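Local coordinates for protein alpha-glucosidase ([Eubacterium] rectale, PDB 6PNR) that acts as a family GH31 sulfoquinovosidase, probably releasing sulfoquinovose from sulfolipid-derived glycosides by hydrolysing the alpha-glycosidic bond, at residues Phe55-Thr60 against Ser75-Lys80; Ile400-Gly405 against Met409-His414; Ala514-Phe519 against Thr552-Tyr557. All coordinates share one frame; numbering follows the deposited sequence.

Overall arrangement
Contact 1 comes first along the chain, which leaves strand 44-56, runs through strands 61-64 and 68-73, and returns at strand 77-83, so two sheets of the N-terminal beta region meet. Contact 2 closes a much shorter loop, between strand 386-389 and helix 408-429 of the TIM-barrel region. Contact 3 brings the loop after helix 504-514 against helix 538-568, beside the C-terminal beta sheet. The three follow one another in series, with none nested or crossed. Contacts 1 and 3 lie on opposite sides of the chain's centre, their own centres about 52 Å apart.

Contact 1: Phe55-Thr60 against Ser75-Lys80; sequences FPLKLT and SYIIAK
Leu57 and Tyr76 mark the closest backbone approach, with Leu57 CA 7.9 Å from Tyr76 CA; no hydrogen bond joins the two segments, and side chains alone bridge the distance. Phe55 and Tyr76 reach for each other from opposite directions. Phe55 CE1 lies over one face of the tyrosine ring, displaced toward its rim, and comes to 3.6 Å from Tyr76 CZ. With the ring planes inclined at 55°, the two rings meet obliquely. Phe55 CG stands between its own backbone N and carbonyl carbon (chi1 47°), the crowded position, which brings the CE1 corner of the ring, rather than its whole face, to Tyr76. Leu57 divides its two methyls between neighbours: CD2 presses on Tyr76 CD2 at 3.4 Å and also touches Tyr76 CB, whereas CD1 packs on Ile77 CG1 at 3.7 Å.

That two consecutive residues both serve this leucine is consistent with a classic beta bulge, in which Tyr76 and Ile77 lie opposite the single residue Phe73, and the CB atoms of both point toward 55-60. The bulge lies where strand 68-73 turns back into strand 77-83, in one antiparallel sheet, while strand 44-56 belongs to another, so the apolar group spans two sheets of the N-terminal beta region. Replacing Tyr76 by an alanine would probably open a gap beside Phe55 CE1 and CZ, leave Leu57 CD2 without its ring neighbour and let the phenylalanine turn more freely. Leu57 is also covered by Ile29 and Val31 of strand 29-41 and by Phe73. Next to it in the chain, Pro56 packs on Glu53 of the second subunit.

Contact 2: Ile400-Gly405 against Met409-His414; sequences ICLYSG and MIEHNH
Leu402 faces Glu411 at the closest backbone approach, Leu402 CA lying 8.4 Å from Glu411 CA. Segment 400-405 ends in a type I beta turn, closed by Gly405 N bonding to Leu402 O at 2.7 Å, and 409-414 is part of helix 408-429. The leucine and glutamate side chains slide past one another in opposite directions, and Leu402 CD1 rests on Glu411 CG at 3.5 Å, with CB equally near. A bend in the glutamate (chi2 -77°) carries its carboxylate round to the turn. There Ser404 OG donates to Glu411 OE2 at 2.6 Å, meeting the oxygen on its anti side and 16° out of the carboxylate plane. The other oxygen is held from within the helix: His414 ND1 gives a hydrogen bond of 2.9 Å to Glu411 OE1, which lies in the plane of the imidazole. With each oxygen gripped, rotation of this buried carboxylate is restrained, and the two donors are consistent with an ionised glutamate. Ser404 OG in turn is bonded to Lys406 N.

The contact joins the connection that follows barrel strand 386-389 to the first turns of helix 408-429. Leu402 also touches Trp415, one helical turn beyond Glu411, while Met409, near the start of helix 408-429, packs on Glu36 and Val38 of strand 29-41.

Contact 3: Ala514-Phe519 against Thr552-Tyr557; sequences AMFTPF and TMLAPY
Leu554 carries its side chain from helix 538-568 against Met515 and Phe516, the central residues of a turn. Its CA lies 8.2 Å from Phe516 CA, and its CB points toward the turn. CG stands beside the backbone N and anti to the carbonyl carbon (chi1 -71°), and an extended second torsion (chi2 163°) sends CD1 toward the Phe516 ring and Met515 O. CB and CG serve as the stem, and CD1 makes the close contacts. This methyl lies 3.6 Å from Phe516 CE1 and nearly as close to CD1 of that ring, the two side chains crossing at a slant; it also reaches the backbone oxygen Met515 O at 3.5 Å. The other methyl, Leu554 CD2, stays farther back, 4.5 Å from Phe516 CE1.

The receiving surface is shaped by a type I beta turn from Ala514 to Thr517. Thr517 OG1 donates to Ala514 O at 2.7 Å, in the carbonyl plane and on a lone pair, and Thr517 N adds a weak bond to the same oxygen. On the helical side, Pro556 lacks an N-H to give to the preceding turn, at the kink just beyond Leu554.

Beyond the pair, Leu554 is also packed by Phe658 and Ile661 of helix 655-665, and Phe516 by Met599 and Ile601 of strand 599-601. This is an apolar junction between helix 538-568, which lies largely in the TIM-barrel region, and the C-terminal beta region, as expected for a GH31 enzyme in which a beta domain follows the catalytic barrel.

Contact 1: Phe55-Thr60 against Ser75-Lys80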
loop_
_atom_site.group_PDB
_atom_site.type_symbol
_atom_site.label_atom_id
_atom_site.label_comp_id
_atom_site.label_asym_id
_atom_site.label_seq_id
_atom_site.Cartn_x
_atom_site.Cartn_y
_atom_site.Cartn_z
ATOM N N PHE A 55 1.050 13.451 -21.946
ATOM C CA PHE A 55 0.124 14.164 -22.818
ATOM C C PHE A 55 -0.158 13.327 -24.050
ATOM O O PHE A 55 0.718 12.580 -24.508
ATOM C CB PHE A 55 0.673 15.546 -23.211
ATOM C CG PHE A 55 2.099 15.531 -23.671
ATOM C CD1 PHE A 55 2.409 15.269 -24.996
ATOM C CD2 PHE A 55 3.130 15.795 -22.789
ATOM C CE1 PHE A 55 3.725 15.265 -25.428
ATOM C CE2 PHE A 55 4.446 15.788 -23.212
ATOM C CZ PHE A 55 4.743 15.528 -24.538
ATOM N N PRO A 56 -1.368 13.410 -24.596
ATOM C CA PRO A 56 -1.673 12.670 -25.821
ATOM C C PRO A 56 -0.990 13.296 -27.024
ATOM O O PRO A 56 -0.703 14.494 -27.056
ATOM C CB PRO A 56 -3.197 12.776 -25.931
ATOM C CG PRO A 56 -3.518 14.074 -25.237
ATOM C CD PRO A 56 -2.519 14.197 -24.113
ATOM N N LEU A 57 -0.716 12.461 -28.014
ATOM C CA LEU A 57 -0.065 12.908 -29.232
ATOM C C LEU A 57 -1.106 13.311 -30.268
ATOM O O LEU A 57 -2.199 12.739 -30.330
ATOM C CB LEU A 57 0.825 11.806 -29.800
ATOM C CG LEU A 57 2.047 11.420 -28.970
ATOM C CD1 LEU A 57 2.783 10.297 -29.673
ATOM C CD2 LEU A 57 2.940 12.620 -28.786
ATOM N N LYS A 58 -0.752 14.301 -31.089
ATOM C CA LYS A 58 -1.570 14.725 -32.220
ATOM C C LYS A 58 -1.051 14.064 -33.489
ATOM O O LYS A 58 0.156 14.086 -33.747
ATOM C CB LYS A 58 -1.544 16.246 -32.381
ATOM C CG LYS A 58 -2.258 17.025 -31.296
ATOM C CD LYS A 58 -2.187 18.523 -31.584
ATOM C CE LYS A 58 -3.118 19.318 -30.675
ATOM N NZ LYS A 58 -4.556 19.151 -31.051
ATOM N N LEU A 59 -1.962 13.472 -34.268
ATOM C CA LEU A 59 -1.625 12.883 -35.567
ATOM C C LEU A 59 -1.533 13.998 -36.604
ATOM O O LEU A 59 -2.549 14.595 -36.971
ATOM C CB LEU A 59 -2.676 11.853 -35.978
ATOM C CG LEU A 59 -2.516 11.157 -37.335
ATOM C CD1 LEU A 59 -1.162 10.478 -37.475
ATOM C CD2 LEU A 59 -3.642 10.147 -37.557
ATOM N N THR A 60 -0.318 14.277 -37.084
ATOM C CA THR A 60 -0.085 15.414 -37.965
ATOM C C THR A 60 0.266 15.043 -39.401
ATOM O O THR A 60 0.310 15.934 -40.251
ATOM C CB THR A 60 1.035 16.301 -37.403
ATOM O OG1 THR A 60 2.208 15.507 -37.193
ATOM C CG2 THR A 60 0.607 16.932 -36.090
ATOM N N SER A 75 6.727 16.150 -33.368
ATOM C CA SER A 75 8.145 15.833 -33.276
ATOM C C SER A 75 8.438 14.822 -32.171
ATOM O O SER A 75 9.490 14.895 -31.527
ATOM C CB SER A 75 8.963 17.108 -33.064
ATOM O OG SER A 75 9.064 17.852 -34.270
ATOM N N TYR A 76 7.530 13.869 -31.945
ATOM C CA TYR A 76 7.671 12.914 -30.850
ATOM C C TYR A 76 7.872 11.483 -31.333
ATOM O O TYR A 76 8.847 10.835 -30.941
ATOM C CB TYR A 76 6.449 12.989 -29.927
ATOM C CG TYR A 76 6.298 14.310 -29.199
ATOM C CD1 TYR A 76 7.254 14.746 -28.290
ATOM C CD2 TYR A 76 5.190 15.112 -29.417
ATOM C CE1 TYR A 76 7.106 15.961 -27.625
ATOM C CE2 TYR A 76 5.033 16.311 -28.760
ATOM C CZ TYR A 76 5.988 16.733 -27.873
ATOM O OH TYR A 76 5.801 17.934 -27.240
ATOM N N ILE A 77 6.969 10.972 -32.169
ATOM C CA ILE A 77 6.903 9.555 -32.515
ATOM C C ILE A 77 6.551 9.415 -33.992
ATOM O O ILE A 77 5.675 10.123 -34.502
ATOM C CB ILE A 77 5.851 8.814 -31.658
ATOM C CG1 ILE A 77 6.197 8.866 -30.163
ATOM C CG2 ILE A 77 5.679 7.382 -32.123
ATOM C CD1 ILE A 77 7.455 8.113 -29.792
ATOM N N ILE A 78 7.211 8.482 -34.672
ATOM C CA ILE A 78 6.776 8.004 -35.980
ATOM C C ILE A 78 6.454 6.522 -35.851
ATOM O O ILE A 78 7.287 5.747 -35.370
ATOM C CB ILE A 78 7.844 8.237 -37.066
ATOM C CG1 ILE A 78 8.192 9.726 -37.161
ATOM C CG2 ILE A 78 7.358 7.685 -38.401
ATOM C CD1 ILE A 78 9.393 10.022 -38.037
ATOM N N ALA A 79 5.250 6.131 -36.276
ATOM C CA ALA A 79 4.809 4.741 -36.213
ATOM C C ALA A 79 4.619 4.202 -37.622
ATOM O O ALA A 79 3.866 4.783 -38.411
ATOM C CB ALA A 79 3.510 4.603 -35.421
ATOM N N LYS A 80 5.294 3.089 -37.924
ATOM C CA LYS A 80 5.200 2.396 -39.204
ATOM C C LYS A 80 4.378 1.126 -39.019
ATOM O O LYS A 80 4.802 0.206 -38.310
ATOM C CB LYS A 80 6.584 2.038 -39.744
ATOM C CG LYS A 80 7.307 3.123 -40.532
ATOM C CD LYS A 80 8.281 2.474 -41.530
ATOM C CE LYS A 80 9.631 3.200 -41.605
ATOM N NZ LYS A 80 9.537 4.585 -42.154
#

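Contact 2: Ile400-Gly405 against Met409-His414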
loop_
_atom_site.group_PDB
_atom_site.type_symbol
_atom_site.label_atom_id
_atom_site.label_comp_id
_atom_site.label_asym_id
_atom_site.label_seq_id
_atom_site.Cartn_x
_atom_site.Cartn_y
_atom_site.Cartn_z
ATOM N N ILE A 400 24.891 -0.462 -10.915
ATOM C CA ILE A 400 25.419 -1.655 -11.553
ATOM C C ILE A 400 25.655 -1.372 -13.028
ATOM O O ILE A 400 24.946 -0.576 -13.653
ATOM C CB ILE A 400 24.474 -2.858 -11.336
ATOM C CG1 ILE A 400 25.158 -4.172 -11.713
ATOM C CG2 ILE A 400 23.167 -2.657 -12.078
ATOM C CD1 ILE A 400 24.466 -5.403 -11.127
ATOM N N CYS A 401 26.690 -2.014 -13.571
ATOM C CA CYS A 401 27.132 -1.818 -14.946
ATOM C C CYS A 401 27.219 -3.173 -15.632
ATOM O O CYS A 401 27.803 -4.114 -15.088
ATOM C CB CYS A 401 28.500 -1.105 -14.999
ATOM S SG CYS A 401 28.538 0.557 -14.242
ATOM N N LEU A 402 26.638 -3.262 -16.821
ATOM C CA LEU A 402 26.643 -4.473 -17.625
ATOM C C LEU A 402 27.478 -4.274 -18.882
ATOM O O LEU A 402 27.503 -3.184 -19.462
ATOM C CB LEU A 402 25.215 -4.869 -17.998
ATOM C CG LEU A 402 24.432 -4.947 -16.690
ATOM C CD1 LEU A 402 22.966 -4.902 -16.942
ATOM C CD2 LEU A 402 24.824 -6.212 -15.926
ATOM N N TYR A 403 28.162 -5.340 -19.290
ATOM C CA TYR A 403 28.950 -5.319 -20.515
ATOM C C TYR A 403 28.144 -4.804 -21.702
ATOM O O TYR A 403 28.685 -4.123 -22.576
ATOM C CB TYR A 403 29.475 -6.724 -20.801
ATOM C CG TYR A 403 30.374 -6.817 -22.013
ATOM C CD1 TYR A 403 29.844 -6.989 -23.286
ATOM C CD2 TYR A 403 31.760 -6.751 -21.880
ATOM C CE1 TYR A 403 30.667 -7.082 -24.402
ATOM C CE2 TYR A 403 32.594 -6.843 -22.992
ATOM C CZ TYR A 403 32.040 -7.007 -24.250
ATOM O OH TYR A 403 32.857 -7.102 -25.361
ATOM N N SER A 404 26.850 -5.134 -21.762
ATOM C CA SER A 404 26.024 -4.623 -22.851
ATOM C C SER A 404 25.984 -3.103 -22.884
ATOM O O SER A 404 25.650 -2.531 -23.926
ATOM C CB SER A 404 24.592 -5.140 -22.735
ATOM O OG SER A 404 23.958 -4.515 -21.637
ATOM N N GLY A 405 26.297 -2.438 -21.768
ATOM C CA GLY A 405 26.145 -1.006 -21.659
ATOM C C GLY A 405 24.717 -0.521 -21.542
ATOM O O GLY A 405 24.505 0.684 -21.369
ATOM N N MET A 409 17.689 -0.995 -15.839
ATOM C CA MET A 409 16.240 -0.860 -15.972
ATOM C C MET A 409 15.710 -1.599 -17.198
ATOM O O MET A 409 14.511 -1.886 -17.272
ATOM C CB MET A 409 15.851 0.617 -16.036
ATOM C CG MET A 409 16.068 1.389 -14.724
ATOM S SD MET A 409 15.073 0.755 -13.372
ATOM C CE MET A 409 13.412 0.998 -13.997
ATOM N N ILE A 410 16.581 -1.927 -18.144
ATOM C CA ILE A 410 16.217 -2.699 -19.320
ATOM C C ILE A 410 16.665 -4.149 -19.194
ATOM O O ILE A 410 15.949 -5.056 -19.616
ATOM C CB ILE A 410 16.823 -2.049 -20.584
ATOM C CG1 ILE A 410 16.335 -0.608 -20.756
ATOM C CG2 ILE A 410 16.559 -2.907 -21.826
ATOM C CD1 ILE A 410 14.851 -0.463 -20.956
ATOM N N GLU A 411 17.848 -4.387 -18.613
ATOM C CA GLU A 411 18.366 -5.746 -18.529
ATOM C C GLU A 411 17.740 -6.566 -17.406
ATOM O O GLU A 411 17.847 -7.799 -17.440
ATOM C CB GLU A 411 19.886 -5.727 -18.356
ATOM C CG GLU A 411 20.630 -5.076 -19.507
ATOM C CD GLU A 411 20.738 -5.975 -20.716
ATOM O OE1 GLU A 411 19.949 -6.939 -20.829
ATOM O OE2 GLU A 411 21.632 -5.726 -21.554
ATOM N N HIS A 412 17.102 -5.921 -16.423
ATOM C CA HIS A 412 16.502 -6.659 -15.312
ATOM C C HIS A 412 15.523 -7.719 -15.809
ATOM O O HIS A 412 15.636 -8.898 -15.450
ATOM C CB HIS A 412 15.804 -5.706 -14.340
ATOM C CG HIS A 412 15.028 -6.421 -13.277
ATOM N ND1 HIS A 412 15.598 -6.828 -12.089
ATOM C CD2 HIS A 412 13.746 -6.858 -13.249
ATOM C CE1 HIS A 412 14.694 -7.459 -11.362
ATOM N NE2 HIS A 412 13.563 -7.494 -12.044
ATOM N N ASN A 413 14.549 -7.319 -16.640
ATOM C CA ASN A 413 13.594 -8.288 -17.168
ATOM C C ASN A 413 14.219 -9.178 -18.225
ATOM O O ASN A 413 13.663 -10.236 -18.536
ATOM C CB ASN A 413 12.379 -7.589 -17.771
ATOM C CG ASN A 413 11.457 -6.989 -16.716
ATOM O OD1 ASN A 413 11.422 -7.439 -15.570
ATOM N ND2 ASN A 413 10.694 -5.974 -17.112
ATOM N N HIS A 414 15.347 -8.757 -18.793
ATOM C CA HIS A 414 16.022 -9.564 -19.796
ATOM C C HIS A 414 16.738 -10.751 -19.172
ATOM O O HIS A 414 16.915 -11.775 -19.839
ATOM C CB HIS A 414 17.028 -8.708 -20.565
ATOM C CG HIS A 414 17.534 -9.353 -21.819
ATOM N ND1 HIS A 414 18.704 -8.963 -22.436
ATOM C CD2 HIS A 414 17.025 -10.357 -22.576
ATOM C CE1 HIS A 414 18.897 -9.702 -23.515
ATOM N NE2 HIS A 414 17.894 -10.556 -23.621
#

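Contact 3: Ala514-Phe519 against Thr552-Tyr557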
loop_
_atom_site.group_PDB
_atom_site.type_symbol
_atom_site.label_atom_id
_atom_site.label_comp_id
_atom_site.label_asym_id
_atom_site.label_seq_id
_atom_site.Cartn_x
_atom_site.Cartn_y
_atom_site.Cartn_z
ATOM N N ALA A 514 -0.590 -33.345 -9.253
ATOM C CA ALA A 514 0.648 -33.435 -10.016
ATOM C C ALA A 514 0.670 -34.643 -10.946
ATOM O O ALA A 514 1.338 -34.602 -11.989
ATOM C CB ALA A 514 1.842 -33.482 -9.059
ATOM N N MET A 515 -0.040 -35.726 -10.600
ATOM C CA MET A 515 -0.040 -36.869 -11.504
ATOM C C MET A 515 -0.767 -36.577 -12.807
ATOM O O MET A 515 -0.607 -37.340 -13.759
ATOM C CB MET A 515 -0.636 -38.112 -10.832
ATOM C CG MET A 515 -2.096 -38.001 -10.435
ATOM S SD MET A 515 -2.605 -39.475 -9.503
ATOM C CE MET A 515 -4.366 -39.198 -9.314
ATOM N N PHE A 516 -1.540 -35.492 -12.882
ATOM C CA PHE A 516 -2.113 -35.023 -14.142
ATOM C C PHE A 516 -1.349 -33.819 -14.680
ATOM O O PHE A 516 -1.951 -32.847 -15.130
ATOM C CB PHE A 516 -3.594 -34.686 -13.974
ATOM C CG PHE A 516 -4.443 -35.850 -13.554
ATOM C CD1 PHE A 516 -4.853 -36.802 -14.481
ATOM C CD2 PHE A 516 -4.846 -35.983 -12.231
ATOM C CE1 PHE A 516 -5.641 -37.873 -14.098
ATOM C CE2 PHE A 516 -5.628 -37.059 -11.831
ATOM C CZ PHE A 516 -6.029 -38.009 -12.770
ATOM N N THR A 517 -0.013 -33.847 -14.596
ATOM C CA THR A 517 0.871 -32.842 -15.177
ATOM C C THR A 517 2.027 -33.596 -15.828
ATOM O O THR A 517 2.155 -34.805 -15.608
ATOM C CB THR A 517 1.383 -31.850 -14.115
ATOM O OG1 THR A 517 2.334 -32.500 -13.263
ATOM C CG2 THR A 517 0.229 -31.273 -13.267
ATOM N N PRO A 518 2.890 -32.943 -16.622
ATOM C CA PRO A 518 3.963 -33.691 -17.306
ATOM C C PRO A 518 5.048 -34.284 -16.408
ATOM O O PRO A 518 5.762 -35.181 -16.880
ATOM C CB PRO A 518 4.571 -32.646 -18.255
ATOM C CG PRO A 518 3.510 -31.622 -18.434
ATOM C CD PRO A 518 2.791 -31.558 -17.116
ATOM N N PHE A 519 5.201 -33.844 -15.151
ATOM C CA PHE A 519 6.465 -34.046 -14.434
ATOM C C PHE A 519 6.196 -34.002 -12.930
ATOM O O PHE A 519 5.835 -32.943 -12.409
ATOM C CB PHE A 519 7.440 -32.949 -14.870
ATOM C CG PHE A 519 8.882 -33.139 -14.448
ATOM C CD1 PHE A 519 9.747 -33.944 -15.180
ATOM C CD2 PHE A 519 9.404 -32.407 -13.378
ATOM C CE1 PHE A 519 11.090 -34.067 -14.818
ATOM C CE2 PHE A 519 10.738 -32.528 -13.008
ATOM C CZ PHE A 519 11.585 -33.355 -13.738
ATOM N N THR A 552 2.358 -43.109 -14.305
ATOM C CA THR A 552 2.979 -43.938 -15.339
ATOM C C THR A 552 1.936 -44.560 -16.267
ATOM O O THR A 552 2.186 -44.703 -17.465
ATOM C CB THR A 552 3.857 -45.027 -14.723
ATOM O OG1 THR A 552 3.050 -45.937 -13.959
ATOM C CG2 THR A 552 4.934 -44.400 -13.838
ATOM N N MET A 553 0.766 -44.932 -15.742
ATOM C CA MET A 553 -0.278 -45.488 -16.602
ATOM C C MET A 553 -0.798 -44.452 -17.594
ATOM O O MET A 553 -1.160 -44.802 -18.729
ATOM C CB MET A 553 -1.416 -46.045 -15.739
ATOM C CG MET A 553 -0.988 -47.228 -14.890
ATOM S SD MET A 553 -2.268 -47.735 -13.728
ATOM C CE MET A 553 -3.484 -48.431 -14.861
ATOM N N LEU A 554 -0.821 -43.175 -17.199
ATOM C CA LEU A 554 -1.261 -42.108 -18.088
ATOM C C LEU A 554 -0.230 -41.779 -19.161
ATOM O O LEU A 554 -0.590 -41.164 -20.173
ATOM C CB LEU A 554 -1.566 -40.830 -17.286
ATOM C CG LEU A 554 -2.803 -40.786 -16.380
ATOM C CD1 LEU A 554 -2.718 -39.638 -15.386
ATOM C CD2 LEU A 554 -4.070 -40.651 -17.217
ATOM N N ALA A 555 1.029 -42.159 -18.952
ATOM C CA ALA A 555 2.126 -41.714 -19.814
ATOM C C ALA A 555 1.882 -41.854 -21.313
ATOM O O ALA A 555 2.288 -40.942 -22.057
ATOM C CB ALA A 555 3.411 -42.469 -19.441
ATOM N N PRO A 556 1.299 -42.941 -21.828
ATOM C CA PRO A 556 1.060 -42.992 -23.277
ATOM C C PRO A 556 0.205 -41.840 -23.760
ATOM O O PRO A 556 0.429 -41.340 -24.865
ATOM C CB PRO A 556 0.362 -44.345 -23.476
ATOM C CG PRO A 556 0.819 -45.178 -22.335
ATOM C CD PRO A 556 0.981 -44.231 -21.175
ATOM N N TYR A 557 -0.758 -41.390 -22.949
ATOM C CA TYR A 557 -1.547 -40.208 -23.278
ATOM C C TYR A 557 -0.730 -38.930 -23.092
ATOM O O TYR A 557 -0.692 -38.067 -23.979
ATOM C CB TYR A 557 -2.815 -40.186 -22.410
ATOM C CG TYR A 557 -3.663 -38.940 -22.561
ATOM C CD1 TYR A 557 -4.253 -38.616 -23.782
ATOM C CD2 TYR A 557 -3.893 -38.090 -21.473
ATOM C CE1 TYR A 557 -5.047 -37.465 -23.921
ATOM C CE2 TYR A 557 -4.682 -36.940 -21.603
ATOM C CZ TYR A 557 -5.247 -36.632 -22.823
ATOM O OH TYR A 557 -6.020 -35.495 -22.946
#